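Long-range contacts in diphosphomevalonate decarboxylase, putative (Trypanosoma brucei, PDB 2HKE), which probably catalyses the ATP-dependent decarboxylation of (R)-5-diphosphomevalonate to isopentenyl diphosphate, a precursor for isoprenoid and sterol synthesis: residues K49-L54 with E375-P380; T178-I183 with F301-D306; K208-M213 with Q252-T257. The protein carries 1 engineered substitution. All coordinates share one frame; numbering follows the deposited sequence.

Contact 1: K49-L54 with E375-P380; sequences KTSVEL and ESLIPP
Ser-51 and Leu-377 make a nearly straight polar link between strand 48-55 and the C-terminal tail. The backbone N of Leu-377 donates to Ser-51 OG over 2.9 Å, with 174° at the hydrogen. The same oxygen also hydrogen-bonds Thr-7 OG1 on strand 5-15, which gives it partners on both the tail and the neighbouring strand. Just before Leu-377, Ser-376 OG accepts from Ile-378 N at 2.9 Å, an ST turn that ties up the next amide of the tail. At the start of the tail, a water lies between Lys-49 NZ and Glu-375 OE1, but its very short approach to the carboxylate makes a bridge through it doubtful. The two charged atoms, Lys-49 NZ and Glu-375 OE1, stand 4.4 Å apart, beyond a salt bridge.

Apolar carbons fill in between these polar groups. The long Lys-49 chain, with CG anti to its backbone N (chi1 175°), runs obliquely past Leu-377, whose CD1 lies 4.0 Å from Lys-49 CG. Farther along, Ile-378 CD1 settles 3.8 Å from Glu-53 CB. Leu-377 and Ile-378 also rest on Val-101 of strand 97-104, while Thr-50 and Val-52 pack on helix 114-130. The chemistry is therefore that of a tail held on the sheet by a well-aligned amide bond to a shared serine hydroxyl and by apolar packing, with the opposite charges probably adding a modest attraction.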
loop_
_atom_site.group_PDB
_atom_site.type_symbol
_atom_site.label_atom_id
_atom_site.label_comp_id
_atom_site.label_asym_id
_atom_site.label_seq_id
_atom_site.Cartn_x
_atom_site.Cartn_y
_atom_site.Cartn_z
ATOM N N LYS A 49 -12.199 -3.230 -6.678
ATOM C CA LYS A 49 -13.606 -2.945 -6.701
ATOM C C LYS A 49 -14.314 -4.137 -6.082
ATOM O O LYS A 49 -13.982 -5.287 -6.394
ATOM C CB LYS A 49 -14.027 -2.742 -8.139
ATOM C CG LYS A 49 -15.519 -2.538 -8.353
ATOM C CD LYS A 49 -15.685 -1.904 -9.762
ATOM C CE LYS A 49 -17.043 -1.965 -10.280
ATOM N NZ LYS A 49 -17.031 -1.537 -11.740
ATOM N N THR A 50 -15.262 -3.843 -5.174
ATOM C CA THR A 50 -16.154 -4.856 -4.578
ATOM C C THR A 50 -17.607 -4.414 -4.651
ATOM O O THR A 50 -17.924 -3.268 -4.370
ATOM C CB THR A 50 -15.839 -5.123 -3.088
ATOM O OG1 THR A 50 -14.536 -5.671 -2.956
ATOM C CG2 THR A 50 -16.839 -6.058 -2.412
ATOM N N SER A 51 -18.452 -5.374 -4.973
ATOM C CA SER A 51 -19.898 -5.237 -4.936
ATOM C C SER A 51 -20.424 -6.240 -3.931
ATOM O O SER A 51 -19.983 -7.391 -3.882
ATOM C CB SER A 51 -20.517 -5.487 -6.326
ATOM O OG SER A 51 -20.299 -4.370 -7.193
ATOM N N VAL A 52 -21.358 -5.815 -3.100
ATOM C CA VAL A 52 -21.993 -6.740 -2.192
ATOM C C VAL A 52 -23.512 -6.646 -2.356
ATOM O O VAL A 52 -24.037 -5.557 -2.626
ATOM C CB VAL A 52 -21.566 -6.500 -0.710
ATOM C CG1 VAL A 52 -20.025 -6.554 -0.572
ATOM C CG2 VAL A 52 -22.108 -5.162 -0.176
ATOM N N GLU A 53 -24.186 -7.778 -2.161
ATOM C CA GLU A 53 -25.656 -7.816 -2.162
ATOM C C GLU A 53 -26.175 -8.609 -0.979
ATOM O O GLU A 53 -25.773 -9.740 -0.788
ATOM C CB GLU A 53 -26.158 -8.430 -3.467
ATOM C CG GLU A 53 -27.635 -8.092 -3.764
ATOM C CD GLU A 53 -28.262 -8.981 -4.856
ATOM O OE1 GLU A 53 -27.553 -9.692 -5.620
ATOM O OE2 GLU A 53 -29.505 -8.981 -4.925
ATOM N N LEU A 54 -27.044 -8.013 -0.159
ATOM C CA LEU A 54 -27.648 -8.772 0.953
ATOM C C LEU A 54 -28.721 -9.664 0.369
ATOM O O LEU A 54 -29.410 -9.272 -0.571
ATOM C CB LEU A 54 -28.240 -7.879 2.045
ATOM C CG LEU A 54 -27.296 -7.145 3.006
ATOM C CD1 LEU A 54 -27.964 -6.926 4.355
ATOM C CD2 LEU A 54 -26.024 -7.897 3.229
ATOM N N GLU A 375 -22.307 0.422 -12.048
ATOM C CA GLU A 375 -20.935 -0.066 -12.011
ATOM C C GLU A 375 -20.791 -1.353 -11.218
ATOM O O GLU A 375 -19.684 -1.848 -11.046
ATOM C CB GLU A 375 -20.036 0.989 -11.377
ATOM C CG GLU A 375 -20.198 2.355 -11.993
ATOM C CD GLU A 375 -18.902 3.153 -12.004
ATOM O OE1 GLU A 375 -17.890 2.673 -12.595
ATOM O OE2 GLU A 375 -18.906 4.280 -11.448
ATOM N N SER A 376 -21.906 -1.897 -10.755
ATOM C CA SER A 376 -21.893 -3.080 -9.942
ATOM C C SER A 376 -21.331 -4.279 -10.676
ATOM O O SER A 376 -21.503 -4.415 -11.877
ATOM C CB SER A 376 -23.297 -3.381 -9.461
ATOM O OG SER A 376 -23.313 -4.557 -8.689
ATOM N N LEU A 377 -20.667 -5.153 -9.934
ATOM C CA LEU A 377 -20.147 -6.415 -10.453
ATOM C C LEU A 377 -21.195 -7.493 -10.312
ATOM O O LEU A 377 -20.945 -8.655 -10.645
ATOM C CB LEU A 377 -18.907 -6.846 -9.661
ATOM C CG LEU A 377 -17.795 -5.810 -9.582
ATOM C CD1 LEU A 377 -16.613 -6.315 -8.753
ATOM C CD2 LEU A 377 -17.351 -5.452 -10.981
ATOM N N ILE A 378 -22.330 -7.105 -9.743
ATOM C CA ILE A 378 -23.448 -8.000 -9.484
ATOM C C ILE A 378 -24.578 -7.514 -10.400
ATOM O O ILE A 378 -25.073 -6.386 -10.233
ATOM C CB ILE A 378 -23.878 -7.958 -7.981
ATOM C CG1 ILE A 378 -22.775 -8.535 -7.082
ATOM C CG2 ILE A 378 -25.178 -8.716 -7.749
ATOM C CD1 ILE A 378 -23.025 -8.386 -5.612
ATOM N N PRO A 379 -24.968 -8.346 -11.377
ATOM C CA PRO A 379 -26.026 -7.956 -12.310
ATOM C C PRO A 379 -27.412 -8.080 -11.681
ATOM O O PRO A 379 -27.619 -8.919 -10.792
ATOM C CB PRO A 379 -25.887 -8.984 -13.435
ATOM C CG PRO A 379 -25.460 -10.222 -12.724
ATOM C CD PRO A 379 -24.478 -9.713 -11.661
ATOM N N PRO A 380 -28.377 -7.286 -12.175
ATOM C CA PRO A 380 -29.759 -7.449 -11.722
ATOM C C PRO A 380 -30.317 -8.786 -12.225
ATOM O O PRO A 380 -29.701 -9.417 -13.106
ATOM C CB PRO A 380 -30.488 -6.274 -12.387
ATOM C CG PRO A 380 -29.682 -5.987 -13.617
ATOM C CD PRO A 380 -28.252 -6.242 -13.213
HETATM O O HOH W 1 -16.284 0.911 -12.045
#

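Contact 2: T178-I183 with F301-D306; sequences THWPEI and FVLKED
Leu-303 CD2 is the methyl on which the apolar part of this contact turns. Leu-303 CD2 sits 3.8 Å from Trp-180 NE1, with the leucine side chain running at about a right angle to that of the tryptophan. The same CD2 of Leu-303 is 4.0 Å from Ile-183 CB, where the two aliphatic chains meet obliquely. Ile-183 CB in turn lies over one face of the Trp-180 indole, 4.0 Å above the plane and displaced toward the rim. Trp-180 swings its ring back over Ile-183 because CG stands anti to the backbone N (chi1 -161°) and a type I turn from Trp-180 to Ile-183 folds the chain round. Glu-182 OE1 lies at the edge of the indole, in its plane. Phe-237 of helix 237-256 touches Trp-180, Ile-183 and Leu-303 alike.

The backbones are joined where Lys-304 N donates to Glu-182 O at 2.7 Å, and Leu-303 CA brings a CH group to the same oxygen. Lys-304 sends its amine elsewhere, to a salt bridge with Asp-329. Ile-183 and Leu-303 form an antiparallel, non-hydrogen-bonded pair, joining adjacent strands 183-189 and 298-303 of the five-stranded mixed sheet in the C-terminal half of this GHMP-type fold.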
loop_
_atom_site.group_PDB
_atom_site.type_symbol
_atom_site.label_atom_id
_atom_site.label_comp_id
_atom_site.label_asym_id
_atom_site.label_seq_id
_atom_site.Cartn_x
_atom_site.Cartn_y
_atom_site.Cartn_z
ATOM N N THR A 178 -5.124 17.412 -0.080
ATOM C CA THR A 178 -4.878 18.795 -0.429
ATOM C C THR A 178 -3.684 19.433 0.261
ATOM O O THR A 178 -3.268 20.525 -0.116
ATOM C CB THR A 178 -6.131 19.689 -0.136
ATOM O OG1 THR A 178 -6.289 19.807 1.260
ATOM C CG2 THR A 178 -7.354 19.125 -0.719
ATOM N N HIS A 179 -3.101 18.776 1.265
ATOM C CA HIS A 179 -2.081 19.409 2.085
ATOM C C HIS A 179 -0.805 19.660 1.280
ATOM O O HIS A 179 -0.245 20.735 1.322
ATOM C CB HIS A 179 -1.802 18.595 3.355
ATOM C CG HIS A 179 -0.686 19.143 4.188
ATOM N ND1 HIS A 179 -0.807 20.296 4.941
ATOM C CD2 HIS A 179 0.581 18.697 4.378
ATOM C CE1 HIS A 179 0.339 20.531 5.560
ATOM N NE2 HIS A 179 1.205 19.585 5.216
ATOM N N TRP A 180 -0.349 18.674 0.527
ATOM C CA TRP A 180 0.957 18.737 -0.134
ATOM C C TRP A 180 0.823 18.254 -1.554
ATOM O O TRP A 180 1.279 17.153 -1.886
ATOM C CB TRP A 180 1.951 17.852 0.648
ATOM C CG TRP A 180 3.428 18.103 0.419
ATOM C CD1 TRP A 180 3.998 18.915 -0.506
ATOM C CD2 TRP A 180 4.507 17.442 1.085
ATOM N NE1 TRP A 180 5.360 18.865 -0.419
ATOM C CE2 TRP A 180 5.702 17.965 0.554
ATOM C CE3 TRP A 180 4.576 16.499 2.111
ATOM C CZ2 TRP A 180 6.946 17.567 1.007
ATOM C CZ3 TRP A 180 5.798 16.103 2.571
ATOM C CH2 TRP A 180 6.972 16.645 2.044
ATOM N N PRO A 181 0.133 19.028 -2.407
ATOM C CA PRO A 181 -0.168 18.560 -3.759
ATOM C C PRO A 181 1.068 18.361 -4.635
ATOM O O PRO A 181 0.989 17.695 -5.652
ATOM C CB PRO A 181 -1.024 19.702 -4.359
ATOM C CG PRO A 181 -0.869 20.863 -3.476
ATOM C CD PRO A 181 -0.438 20.356 -2.122
ATOM N N GLU A 182 2.196 18.963 -4.253
ATOM C CA GLU A 182 3.428 18.792 -5.005
ATOM C C GLU A 182 4.007 17.381 -4.944
ATOM O O GLU A 182 4.674 16.937 -5.874
ATOM C CB GLU A 182 4.478 19.754 -4.548
ATOM C CG GLU A 182 4.102 21.171 -4.770
ATOM C CD GLU A 182 3.307 21.823 -3.609
ATOM O OE1 GLU A 182 2.809 21.172 -2.635
ATOM O OE2 GLU A 182 3.181 23.064 -3.697
ATOM N N ILE A 183 3.768 16.688 -3.857
ATOM C CA ILE A 183 4.411 15.363 -3.681
ATOM C C ILE A 183 3.726 14.341 -4.582
ATOM O O ILE A 183 2.468 14.278 -4.757
ATOM C CB ILE A 183 4.589 15.025 -2.149
ATOM C CG1 ILE A 183 5.676 13.924 -1.942
ATOM C CG2 ILE A 183 3.282 14.751 -1.561
ATOM C CD1 ILE A 183 6.160 13.824 -0.549
ATOM N N PHE A 301 9.255 8.567 -4.275
ATOM C CA PHE A 301 8.582 9.816 -3.956
ATOM C C PHE A 301 9.416 10.941 -4.532
ATOM O O PHE A 301 10.659 10.928 -4.431
ATOM C CB PHE A 301 8.488 10.009 -2.462
ATOM C CG PHE A 301 7.813 8.889 -1.745
ATOM C CD1 PHE A 301 6.486 8.571 -2.011
ATOM C CD2 PHE A 301 8.492 8.144 -0.815
ATOM C CE1 PHE A 301 5.851 7.523 -1.344
ATOM C CE2 PHE A 301 7.847 7.077 -0.144
ATOM C CZ PHE A 301 6.517 6.790 -0.414
ATOM N N VAL A 302 8.745 11.942 -5.083
ATOM C CA VAL A 302 9.431 13.038 -5.741
ATOM C C VAL A 302 8.455 14.195 -5.818
ATOM O O VAL A 302 7.253 13.969 -5.874
ATOM C CB VAL A 302 9.871 12.606 -7.174
ATOM C CG1 VAL A 302 8.661 12.269 -8.053
ATOM C CG2 VAL A 302 10.767 13.677 -7.839
ATOM N N LEU A 303 8.936 15.427 -5.748
ATOM C CA LEU A 303 8.033 16.570 -5.999
ATOM C C LEU A 303 7.749 16.699 -7.476
ATOM O O LEU A 303 8.605 16.403 -8.297
ATOM C CB LEU A 303 8.651 17.848 -5.484
ATOM C CG LEU A 303 8.864 17.883 -3.962
ATOM C CD1 LEU A 303 9.360 19.291 -3.460
ATOM C CD2 LEU A 303 7.631 17.412 -3.153
ATOM N N LYS A 304 6.550 17.191 -7.813
ATOM C CA LYS A 304 6.139 17.370 -9.211
ATOM C C LYS A 304 7.162 18.071 -10.101
ATOM O O LYS A 304 7.462 17.608 -11.198
ATOM C CB LYS A 304 4.805 18.119 -9.232
ATOM C CG LYS A 304 4.050 17.929 -10.505
ATOM C CD LYS A 304 2.585 18.381 -10.432
ATOM C CE LYS A 304 1.991 18.052 -11.820
ATOM N NZ LYS A 304 0.626 18.654 -12.237
ATOM N N GLU A 305 7.684 19.199 -9.640
ATOM C CA GLU A 305 8.733 19.966 -10.360
ATOM C C GLU A 305 9.955 19.117 -10.748
ATOM O O GLU A 305 10.604 19.339 -11.792
ATOM C CB GLU A 305 9.142 21.210 -9.554
ATOM C CG GLU A 305 9.806 20.898 -8.235
ATOM C CD GLU A 305 9.744 22.062 -7.220
ATOM O OE1 GLU A 305 10.265 23.180 -7.551
ATOM O OE2 GLU A 305 9.133 21.859 -6.123
ATOM N N ASP A 306 10.271 18.128 -9.910
ATOM C CA ASP A 306 11.468 17.335 -10.079
ATOM C C ASP A 306 11.194 16.042 -10.832
ATOM O O ASP A 306 12.124 15.341 -11.193
ATOM C CB ASP A 306 12.045 16.985 -8.712
ATOM C CG ASP A 306 12.713 18.181 -8.028
ATOM O OD1 ASP A 306 13.210 19.067 -8.758
ATOM O OD2 ASP A 306 12.751 18.241 -6.771
#

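Contact 3: K208-M213 with Q252-T257; sequences KTSPLM and QEICAT
Thr-257 OG1 is gripped from both segments. Ser-210 OG donates to Thr-257 OG1 at 2.8 Å, and the carbonyl oxygens of Glu-253 and Ile-254 lie at 2.9 and 3.1 Å from Thr-257 OG1, so that its single proton has two acceptors to choose from. Ser-210 OG has a second task: it accepts from Leu-212 N at 3.1 Å, a capping bond at the turn that leads into helix 213-234. The serine oxygen thus bonds to both that turn and the end of helix 237-256. Thr-257 holds OG1 between its backbone N and carbonyl carbon (chi1 61°), which turns the hydroxyl back over the last turn of its own helix.

Carbon groups pack round these polar atoms. Leu-212 reaches across the extended Glu-253 chain at about a right angle, with Leu-212 CD1 3.5 Å from Glu-253 CG. Met-213, bent at both of its later torsions, lays SD 3.8 Å from Ile-254 CD1, and the ring of Pro-211 leans obliquely on Thr-257 through CD. Ile-254 also meets Ser-206, and Met-213 meets Leu-207, both on helix 199-209. The contact thereby sets the link between helices 199-209 and 213-234 against the end of helix 237-256.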
loop_
_atom_site.group_PDB
_atom_site.type_symbol
_atom_site.label_atom_id
_atom_site.label_comp_id
_atom_site.label_asym_id
_atom_site.label_seq_id
_atom_site.Cartn_x
_atom_site.Cartn_y
_atom_site.Cartn_z
ATOM N N LYS A 208 10.332 -12.915 15.778
ATOM C CA LYS A 208 10.914 -14.003 16.576
ATOM C C LYS A 208 12.453 -14.032 16.553
ATOM O O LYS A 208 13.069 -14.386 17.555
ATOM C CB LYS A 208 10.394 -15.341 16.051
ATOM C CG LYS A 208 10.665 -16.570 16.929
ATOM C CD LYS A 208 10.334 -17.831 16.168
ATOM C CE LYS A 208 10.441 -19.095 17.046
ATOM N NZ LYS A 208 10.000 -20.320 16.280
ATOM N N THR A 209 13.061 -13.708 15.415
ATOM C CA THR A 209 14.464 -14.015 15.169
ATOM C C THR A 209 15.401 -12.869 14.809
ATOM O O THR A 209 16.617 -12.974 15.047
ATOM C CB THR A 209 14.587 -15.108 14.085
ATOM O OG1 THR A 209 14.158 -14.591 12.810
ATOM C CG2 THR A 209 13.721 -16.351 14.477
ATOM N N SER A 210 14.890 -11.768 14.258
ATOM C CA SER A 210 15.785 -10.677 13.868
ATOM C C SER A 210 16.265 -9.923 15.086
ATOM O O SER A 210 15.451 -9.454 15.915
ATOM C CB SER A 210 15.130 -9.675 12.897
ATOM O OG SER A 210 16.018 -8.557 12.721
ATOM N N PRO A 211 17.596 -9.774 15.228
ATOM C CA PRO A 211 18.037 -9.040 16.412
ATOM C C PRO A 211 17.713 -7.572 16.352
ATOM O O PRO A 211 17.901 -6.883 17.337
ATOM C CB PRO A 211 19.570 -9.242 16.405
ATOM C CG PRO A 211 19.883 -9.353 14.975
ATOM C CD PRO A 211 18.747 -10.242 14.436
ATOM N N LEU A 212 17.207 -7.086 15.210
ATOM C CA LEU A 212 16.970 -5.645 15.027
ATOM C C LEU A 212 15.586 -5.122 15.441
ATOM O O LEU A 212 15.360 -3.904 15.521
ATOM C CB LEU A 212 17.234 -5.284 13.565
ATOM C CG LEU A 212 18.615 -5.717 13.064
ATOM C CD1 LEU A 212 18.738 -5.381 11.615
ATOM C CD2 LEU A 212 19.714 -5.092 13.911
ATOM N N MET A 213 14.663 -6.032 15.707
ATOM C CA MET A 213 13.271 -5.677 15.962
ATOM C C MET A 213 13.030 -4.983 17.306
ATOM O O MET A 213 12.228 -4.067 17.396
ATOM C CB MET A 213 12.379 -6.905 15.795
ATOM C CG MET A 213 12.281 -7.330 14.343
ATOM S SD MET A 213 11.322 -6.199 13.383
ATOM C CE MET A 213 9.680 -6.696 13.983
ATOM N N GLN A 252 14.635 -4.029 4.850
ATOM C CA GLN A 252 15.457 -4.991 4.109
ATOM C C GLN A 252 16.507 -5.624 5.068
ATOM O O GLN A 252 16.777 -6.830 4.957
ATOM C CB GLN A 252 16.109 -4.367 2.861
ATOM C CG GLN A 252 15.076 -4.156 1.736
ATOM C CD GLN A 252 15.580 -3.349 0.594
ATOM O OE1 GLN A 252 16.569 -2.584 0.723
ATOM N NE2 GLN A 252 14.888 -3.466 -0.541
ATOM N N GLU A 253 17.054 -4.851 5.977
ATOM C CA GLU A 253 18.042 -5.387 6.920
ATOM C C GLU A 253 17.383 -6.323 7.907
ATOM O O GLU A 253 17.984 -7.364 8.295
ATOM C CB GLU A 253 18.812 -4.276 7.621
ATOM C CG GLU A 253 20.038 -4.823 8.360
ATOM C CD GLU A 253 20.802 -3.773 9.185
ATOM O OE1 GLU A 253 20.419 -2.578 9.167
ATOM O OE2 GLU A 253 21.775 -4.177 9.891
ATOM N N ILE A 254 16.178 -5.975 8.348
ATOM C CA ILE A 254 15.401 -6.881 9.196
ATOM C C ILE A 254 15.186 -8.215 8.524
ATOM O O ILE A 254 15.409 -9.269 9.127
ATOM C CB ILE A 254 14.067 -6.253 9.618
ATOM C CG1 ILE A 254 14.339 -5.154 10.652
ATOM C CG2 ILE A 254 13.178 -7.322 10.250
ATOM C CD1 ILE A 254 13.228 -4.152 10.823
ATOM N N CYS A 255 14.758 -8.184 7.274
ATOM C CA CYS A 255 14.543 -9.404 6.516
ATOM C C CYS A 255 15.858 -10.198 6.391
ATOM O O CYS A 255 15.869 -11.414 6.505
ATOM C CB CYS A 255 13.939 -9.074 5.174
ATOM S SG CYS A 255 12.155 -8.664 5.370
ATOM N N ALA A 256 16.958 -9.500 6.132
ATOM C CA ALA A 256 18.248 -10.171 5.915
ATOM C C ALA A 256 18.777 -10.831 7.194
ATOM O O ALA A 256 19.544 -11.764 7.096
ATOM C CB ALA A 256 19.295 -9.158 5.390
ATOM N N THR A 257 18.389 -10.334 8.358
ATOM C CA THR A 257 18.811 -10.839 9.664
ATOM C C THR A 257 17.734 -11.696 10.365
ATOM O O THR A 257 17.841 -12.033 11.558
ATOM C CB THR A 257 19.175 -9.694 10.561
ATOM O OG1 THR A 257 18.042 -8.860 10.753
ATOM C CG2 THR A 257 20.336 -8.846 9.977
#

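After strands 5-15 and 36-40 the chain forms strand 48-55, whose partner in contact 1 comes only with the last residues, 375-380; that contact closes a loop of 320 residues holding both others. Contact 2 opens at 178-183 and shuts at 301-306, and contact 3, joining 208-213 to 252-257, falls wholly within it. The three nest and none cross. Contact 1 ties the C-terminal tail to the large N-terminal sheet, and contact 2 pairs strands of the five-stranded sheet. Between those two strands in sequence, contact 3 joins the link between helices 199-209 and 213-234 to the end of helix 237-256. That last helix connects the inner two, starting against contact 2 and ending in contact 3.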